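Local coordinates for adhesion G-protein coupled receptor G6 (Danio rerio, PDB 6V55), which is an adhesion receptor of the G-protein coupled family linked to myelination, whose calcium-binding extracellular region probably engages ligands and regulates signalling, at residues T67-A72 / N85-V90. Residues are numbered along the deposited sequence; the frame is centred on the assembly and turned at random.
With NAG (2-acetamido-2-deoxy-beta-D-glucopyranose), chain H.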
ATOM      1  N   THR A  67      -2.410   7.305   8.558  1.00 47.53           N
ATOM      2  CA  THR A  67      -2.607   7.367   9.991  1.00 51.41           C
ATOM      3  C   THR A  67      -3.905   8.121  10.262  1.00 57.53           C
ATOM      4  O   THR A  67      -4.680   8.416   9.344  1.00 59.90           O
ATOM      5  CB  THR A  67      -1.394   7.987  10.672  1.00 47.94           C
ATOM      6  OG1 THR A  67      -1.731   8.298  12.029  1.00 51.70           O
ATOM      7  CG2 THR A  67      -0.930   9.227   9.935  1.00 44.15           C
ATOM      8  N   GLY A  68      -4.162   8.424  11.535  1.00 63.06           N
ATOM      9  CA  GLY A  68      -5.438   9.001  11.929  1.00 70.12           C
ATOM     10  C   GLY A  68      -5.648  10.429  11.472  1.00 76.49           C
ATOM     11  O   GLY A  68      -6.796  10.880  11.394  1.00 79.23           O
ATOM     12  N   THR A  69      -4.567  11.133  11.122  1.00 80.12           N
ATOM     13  CA  THR A  69      -4.629  12.543  10.782  1.00 79.48           C
ATOM     14  C   THR A  69      -4.064  12.891   9.409  1.00 76.71           C
ATOM     15  O   THR A  69      -4.318  14.003   8.930  1.00 80.77           O
ATOM     16  CB  THR A  69      -3.890  13.373  11.840  1.00 78.78           C
ATOM     17  OG1 THR A  69      -2.645  12.736  12.148  1.00 79.04           O
ATOM     18  CG2 THR A  69      -4.727  13.491  13.107  1.00 79.48           C
ATOM     19  N   SER A  70      -3.306  12.004   8.764  1.00 65.52           N
ATOM     20  CA  SER A  70      -2.798  12.309   7.438  1.00 56.13           C
ATOM     21  C   SER A  70      -2.896  11.078   6.548  1.00 49.65           C
ATOM     22  O   SER A  70      -3.311   9.995   6.969  1.00 49.52           O
ATOM     23  CB  SER A  70      -1.358  12.833   7.477  1.00 58.60           C
ATOM     24  OG  SER A  70      -0.553  12.111   8.390  1.00 61.56           O
ATOM     25  N   ASP A  71      -2.462  11.264   5.307  1.00 43.05           N
ATOM     26  CA  ASP A  71      -2.691  10.363   4.191  1.00 42.27           C
ATOM     27  C   ASP A  71      -1.636  10.746   3.168  1.00 41.63           C
ATOM     28  O   ASP A  71      -1.625  11.896   2.717  1.00 50.58           O
ATOM     29  CB  ASP A  71      -4.113  10.559   3.647  1.00 51.07           C
ATOM     30  CG  ASP A  71      -4.480   9.599   2.520  1.00 59.75           C
ATOM     31  OD1 ASP A  71      -3.959   9.729   1.383  1.00 61.17           O
ATOM     32  OD2 ASP A  71      -5.340   8.724   2.767  1.00 63.30           O
ATOM     33  N   ALA A  72      -0.734   9.840   2.800  1.00 29.43           N
ATOM     34  CA  ALA A  72       0.264  10.213   1.816  1.00 20.42           C
ATOM     35  C   ALA A  72       0.539   9.077   0.843  1.00 19.12           C
ATOM     36  O   ALA A  72       0.665   7.921   1.259  1.00 17.86           O
ATOM     37  CB  ALA A  72       1.549  10.633   2.494  1.00 20.26           C
ATOM     38  N   ASN A  85       5.117   7.141  11.576  1.00 33.88           N
ATOM     39  CA  ASN A  85       4.648   6.970  12.935  1.00 39.05           C
ATOM     40  C   ASN A  85       3.178   7.342  12.995  1.00 35.09           C
ATOM     41  O   ASN A  85       2.804   8.455  12.610  1.00 38.56           O
ATOM     42  CB  ASN A  85       5.494   7.830  13.897  1.00 50.03           C
ATOM     43  CG  ASN A  85       6.266   6.979  14.877  1.00 63.31           C
ATOM     44  OD1 ASN A  85       5.776   5.905  15.229  1.00 65.62           O
ATOM     45  ND2 ASN A  85       7.468   7.416  15.332  1.00 73.85           N
ATOM     46  N   SER A  86       2.347   6.407  13.463  1.00 30.35           N
ATOM     47  CA  SER A  86       0.915   6.660  13.600  1.00 33.76           C
ATOM     48  C   SER A  86       0.614   7.579  14.779  1.00 37.11           C
ATOM     49  O   SER A  86       1.265   7.513  15.827  1.00 41.87           O
ATOM     50  CB  SER A  86       0.153   5.349  13.779  1.00 33.62           C
ATOM     51  OG  SER A  86       0.508   4.731  15.007  1.00 31.76           O
ATOM     52  N   THR A  87      -0.394   8.430  14.605  1.00 34.99           N
ATOM     53  CA  THR A  87      -0.773   9.355  15.666  1.00 36.44           C
ATOM     54  C   THR A  87      -1.683   8.691  16.698  1.00 38.01           C
ATOM     55  O   THR A  87      -1.604   9.002  17.891  1.00 41.25           O
ATOM     56  CB  THR A  87      -1.426  10.593  15.050  1.00 33.45           C
ATOM     57  OG1 THR A  87      -2.557  10.202  14.269  1.00 25.43           O
ATOM     58  CG2 THR A  87      -0.433  11.275  14.129  1.00 37.33           C
ATOM     59  N   GLY A  88      -2.534   7.772  16.269  1.00 37.76           N
ATOM     60  CA  GLY A  88      -3.259   6.889  17.161  1.00 38.11           C
ATOM     61  C   GLY A  88      -2.678   5.491  17.155  1.00 37.13           C
ATOM     62  O   GLY A  88      -1.488   5.283  16.886  1.00 37.06           O
ATOM     63  N   ASN A  89      -3.520   4.510  17.440  1.00 37.62           N
ATOM     64  CA  ASN A  89      -3.037   3.146  17.547  1.00 39.77           C
ATOM     65  C   ASN A  89      -3.255   2.326  16.284  1.00 43.15           C
ATOM     66  O   ASN A  89      -2.899   1.144  16.271  1.00 44.78           O
ATOM     67  CB  ASN A  89      -3.694   2.444  18.733  1.00 40.45           C
ATOM     68  CG  ASN A  89      -5.183   2.510  18.680  1.00 46.05           C
ATOM     69  OD1 ASN A  89      -5.754   3.371  18.008  1.00 51.70           O
ATOM     70  ND2 ASN A  89      -5.835   1.609  19.402  1.00 46.04           N
ATOM     71  N   VAL A  90      -3.832   2.897  15.225  1.00 41.27           N
ATOM     72  CA  VAL A  90      -4.027   2.168  13.973  1.00 37.84           C
ATOM     73  C   VAL A  90      -3.224   2.827  12.852  1.00 37.17           C
ATOM     74  O   VAL A  90      -3.317   4.042  12.635  1.00 36.45           O
ATOM     75  CB  VAL A  90      -5.508   2.060  13.574  1.00 35.98           C
ATOM     76  CG1 VAL A  90      -5.669   0.907  12.648  1.00 36.00           C
ATOM     77  CG2 VAL A  90      -6.393   1.841  14.787  1.00 41.61           C
TER
HETATM   78  C1  NAG H 906       8.296   8.598  15.129  1.00 61.54           C
HETATM   79  C2  NAG H 906       9.584   8.435  15.989  1.00 65.15           C
HETATM   80  C3  NAG H 906      10.536   9.620  15.757  1.00 64.73           C
HETATM   81  C4  NAG H 906      10.858   9.761  14.273  1.00 62.87           C
HETATM   82  C5  NAG H 906       9.567   9.964  13.480  1.00 62.39           C
HETATM   83  C6  NAG H 906       9.812  10.017  11.989  1.00 60.31           C
HETATM   84  C7  NAG H 906       9.957   7.572  18.280  1.00 65.10           C
HETATM   85  C8  NAG H 906       9.438   7.563  19.692  1.00 64.74           C
HETATM   86  N2  NAG H 906       9.253   8.302  17.402  1.00 66.91           N
HETATM   87  O3  NAG H 906      11.740   9.468  16.506  1.00 64.27           O
HETATM   88  O4  NAG H 906      11.742  10.856  14.053  1.00 62.24           O
HETATM   89  O5  NAG H 906       8.665   8.864  13.716  1.00 63.11           O
HETATM   90  O6  NAG H 906       8.803  10.749  11.307  1.00 56.94           O
HETATM   91  O7  NAG H 906      10.974   6.959  17.956  1.00 62.59           O
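The backbone N-H of Thr-87 points almost straight at the hydroxyl of Thr-67, and this hydrogen bond, 2.9 Å from N to OG1 at an angle of 174°, carries the contact. Thr-67 turns OG1 anti to its own nitrogen (chi1 168°), which reaches it across to the 85-90 loop and brings it within 3.5 Å of the CA of Ser-86. The side chains of Thr-67 and Thr-87 cross at about a right angle, and their OG1 atoms lie 3.1 Å apart, close enough for a hydrogen bond. A third hydroxyl, on the poorly ordered Thr-69, approaches Thr-87: its OG1 makes a weak hydrogen bond of 3.3 Å to Thr-87 OG1 and also meets the CG2 methyl of Thr-87.

Behind this first shell, Ser-86 ties the start of the loop back to strand 41-51 of the sheet it leaves, its OG hydrogen-bonded to the backbone N of Val-43 and 2.8 Å from the O of Gly-88. Later in the loop, Asn-89 ND2 is hydrogen-bonded to the carbonyl O of Ala-37. Residues 67-70 form the turn between strands 62-66 and 71-74 of one CUB-domain sheet, whereas residues 85-90 cross from strand 83-85 of the other sheet to strand 90-96, so the contact braces the turn against the loop that crosses between the two sheets, at the ends of their strands. Just before the crossing, Asn-85, whose side chain sets off away from the turn, carries an N-linked NAG, ND2 bonded to C1.

Replacing Thr-67 with a valine would probably leave the amide of Thr-87 without its acceptor across the contact and the Thr-87 hydroxyl without this near neighbour. With about 199 Å² buried in all and every bond between the segments made by a hydroxyl or an amide, turn and loop meet mainly through polar groups at the protein surface.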